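Local atomic coordinates of putative aspartyl-tRNA synthetase (Leishmania major, PDB entry 6OD8), a protein that probably catalyses the ATP-dependent attachment of L-aspartate to tRNA(Asp), as a class II aminoacyl-tRNA synthetase. Residues A[220-224]-A[545-549]. Sequence-based numbering, arbitrary orientation.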
ATOM      1  N   ILE A 220      10.455   9.061  12.879  1.00 15.70           N
ATOM      2  CA  ILE A 220      10.253   7.615  12.727  1.00 16.13           C
ATOM      3  C   ILE A 220       9.158   7.323  11.711  1.00 15.53           C
ATOM      4  O   ILE A 220       9.301   6.440  10.852  1.00 17.22           O
ATOM      5  CB  ILE A 220       9.937   6.975  14.088  1.00 15.75           C
ATOM      6  CG1 ILE A 220      11.175   6.994  14.981  1.00 18.83           C
ATOM      7  CG2 ILE A 220       9.417   5.573  13.911  1.00 15.12           C
ATOM      8  CD1 ILE A 220      10.876   6.607  16.441  1.00 15.82           C
ATOM      9  N   PHE A 221       8.055   8.068  11.766  1.00 15.26           N
ATOM     10  CA  PHE A 221       6.955   7.700  10.885  1.00 18.95           C
ATOM     11  C   PHE A 221       7.110   8.267   9.482  1.00 17.73           C
ATOM     12  O   PHE A 221       6.574   7.680   8.541  1.00 15.93           O
ATOM     13  CB  PHE A 221       5.631   8.092  11.538  1.00 17.20           C
ATOM     14  CG  PHE A 221       5.319   7.219  12.716  1.00 17.27           C
ATOM     15  CD1 PHE A 221       5.479   7.684  14.003  1.00 17.45           C
ATOM     16  CD2 PHE A 221       4.950   5.892  12.517  1.00 17.61           C
ATOM     17  CE1 PHE A 221       5.232   6.855  15.085  1.00 15.70           C
ATOM     18  CE2 PHE A 221       4.720   5.051  13.588  1.00 17.07           C
ATOM     19  CZ  PHE A 221       4.855   5.541  14.880  1.00 16.35           C
ATOM     20  N   ARG A 222       7.866   9.350   9.310  1.00 17.53           N
ATOM     21  CA  ARG A 222       8.282   9.725   7.962  1.00 15.88           C
ATOM     22  C   ARG A 222       9.159   8.635   7.344  1.00 13.48           C
ATOM     23  O   ARG A 222       9.015   8.306   6.160  1.00 16.04           O
ATOM     24  CB  ARG A 222       9.024  11.060   7.993  1.00 13.56           C
ATOM     25  CG  ARG A 222       8.115  12.260   8.363  1.00 20.68           C
ATOM     26  CD  ARG A 222       8.932  13.539   8.509  1.00 28.00           C
ATOM     27  NE  ARG A 222       9.561  13.860   7.237  1.00 38.77           N
ATOM     28  CZ  ARG A 222       9.021  14.662   6.319  1.00 48.12           C
ATOM     29  NH1 ARG A 222       7.849  15.244   6.546  1.00 42.29           N
ATOM     30  NH2 ARG A 222       9.661  14.886   5.176  1.00 47.31           N
ATOM     31  N   LEU A 223      10.091   8.080   8.126  1.00 12.45           N
ATOM     32  CA  LEU A 223      10.921   6.990   7.602  1.00 12.35           C
ATOM     33  C   LEU A 223      10.098   5.738   7.331  1.00 11.93           C
ATOM     34  O   LEU A 223      10.328   5.049   6.337  1.00 13.21           O
ATOM     35  CB  LEU A 223      12.072   6.680   8.569  1.00 12.82           C
ATOM     36  CG  LEU A 223      13.083   7.826   8.693  1.00 17.75           C
ATOM     37  CD1 LEU A 223      14.001   7.576   9.888  1.00 19.21           C
ATOM     38  CD2 LEU A 223      13.885   7.967   7.406  1.00 19.15           C
ATOM     39  N   GLN A 224       9.101   5.450   8.169  1.00 12.46           N
ATOM     40  CA  GLN A 224       8.225   4.321   7.880  1.00 13.55           C
ATOM     41  C   GLN A 224       7.545   4.484   6.523  1.00 18.01           C
ATOM     42  O   GLN A 224       7.460   3.529   5.734  1.00 13.89           O
ATOM     43  CB  GLN A 224       7.178   4.166   8.989  1.00 14.53           C
ATOM     44  CG  GLN A 224       6.467   2.788   8.969  1.00 13.32           C
ATOM     45  CD  GLN A 224       5.031   2.873   9.480  1.00 17.58           C
ATOM     46  OE1 GLN A 224       4.133   3.308   8.761  1.00 23.10           O
ATOM     47  NE2 GLN A 224       4.824   2.488  10.723  1.00 15.07           N
ATOM     48  N   LEU A 545       7.321   1.977  19.202  1.00 20.34           N
ATOM     49  CA  LEU A 545       7.803   3.273  18.733  1.00 20.84           C
ATOM     50  C   LEU A 545       7.673   3.429  17.226  1.00 22.58           C
ATOM     51  O   LEU A 545       7.799   4.551  16.734  1.00 19.13           O
ATOM     52  CB  LEU A 545       9.264   3.486  19.140  1.00 15.79           C
ATOM     53  CG  LEU A 545       9.520   3.477  20.664  1.00 17.49           C
ATOM     54  CD1 LEU A 545      11.008   3.616  20.997  1.00 19.09           C
ATOM     55  CD2 LEU A 545       8.731   4.591  21.365  1.00 23.64           C
ATOM     56  N   ALA A 546       7.442   2.335  16.488  1.00 16.27           N
ATOM     57  CA  ALA A 546       7.365   2.367  15.029  1.00 16.01           C
ATOM     58  C   ALA A 546       6.003   1.934  14.510  1.00 13.81           C
ATOM     59  O   ALA A 546       5.865   1.579  13.327  1.00 16.78           O
ATOM     60  CB  ALA A 546       8.463   1.501  14.411  1.00 17.85           C
ATOM     61  N   SER A 547       4.990   1.938  15.369  1.00 14.00           N
ATOM     62  CA  SER A 547       3.629   1.596  14.976  1.00 16.77           C
ATOM     63  C   SER A 547       2.752   2.748  15.441  1.00 14.16           C
ATOM     64  O   SER A 547       2.797   3.117  16.613  1.00 14.86           O
ATOM     65  CB  SER A 547       3.180   0.268  15.600  1.00 15.26           C
ATOM     66  OG  SER A 547       1.841  -0.065  15.224  1.00 17.64           O
ATOM     67  N   LEU A 548       1.996   3.335  14.512  1.00 14.12           N
ATOM     68  CA  LEU A 548       1.345   4.616  14.774  1.00 16.01           C
ATOM     69  C   LEU A 548       0.393   4.531  15.965  1.00 19.97           C
ATOM     70  O   LEU A 548       0.460   5.350  16.885  1.00 19.41           O
ATOM     71  CB  LEU A 548       0.614   5.061  13.502  1.00 15.22           C
ATOM     72  CG  LEU A 548       0.380   6.499  13.100  1.00 25.62           C
ATOM     73  CD1 LEU A 548       1.619   7.354  13.298  1.00 23.09           C
ATOM     74  CD2 LEU A 548      -0.117   6.528  11.619  1.00 20.39           C
ATOM     75  N   PHE A 549      -0.520   3.560  15.959  1.00 16.09           N
ATOM     76  CA  PHE A 549      -1.461   3.354  17.062  1.00 15.48           C
ATOM     77  C   PHE A 549      -1.375   1.876  17.405  1.00 19.61           C
ATOM     78  O   PHE A 549      -2.121   1.061  16.844  1.00 18.27           O
ATOM     79  CB  PHE A 549      -2.886   3.753  16.665  1.00 18.60           C
ATOM     80  CG  PHE A 549      -3.015   5.202  16.291  1.00 18.61           C
ATOM     81  CD1 PHE A 549      -3.108   6.177  17.290  1.00 19.33           C
ATOM     82  CD2 PHE A 549      -3.005   5.592  14.950  1.00 18.12           C
ATOM     83  CE1 PHE A 549      -3.218   7.541  16.950  1.00 17.83           C
ATOM     84  CE2 PHE A 549      -3.116   6.951  14.592  1.00 20.33           C
ATOM     85  CZ  PHE A 549      -3.220   7.920  15.587  1.00 16.61           C
TER
HETATM   86  O   HOH W   1       1.946   2.305  11.685  1.00 18.28           O
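F221 pushes its ring end-on into the backbone of 545-549. F221 CE2 lies 3.3 Å from L548 N. S547 C sits at the ring edge, close to F221 CZ. The end of the L548 side chain covers one face of the same ring. Its CD1 methyl stands 3.6 Å from the F221 ring centroid, nearly on the ring normal, a CH-pi contact. The contact lies in the class II synthetase catalytic domain, buried near the middle of the chain. It joins helix 215-237 to the loop after helix 530-538, close to the dimer interface: I243 and H244 of the second subunit pack on L548 and Q224. With CG of Q224 anti to the backbone N (chi1 -164°) and a bend at chi2, its amide reaches the loop, and Q224 NE2 donates to A546 O at 2.9 Å. The donor sits above the carbonyl plane, and the N-H...O angle is a bent 135°. NE2 also donates to a water, which accepts from L548 N as well, so one amide nitrogen serves two loop residues. The I220 CG2 methyl packs on A546 CB at 4.2 Å and also lies against the carbonyl oxygen of L545. R208 binds the carbonyl oxygens of S547 and L548.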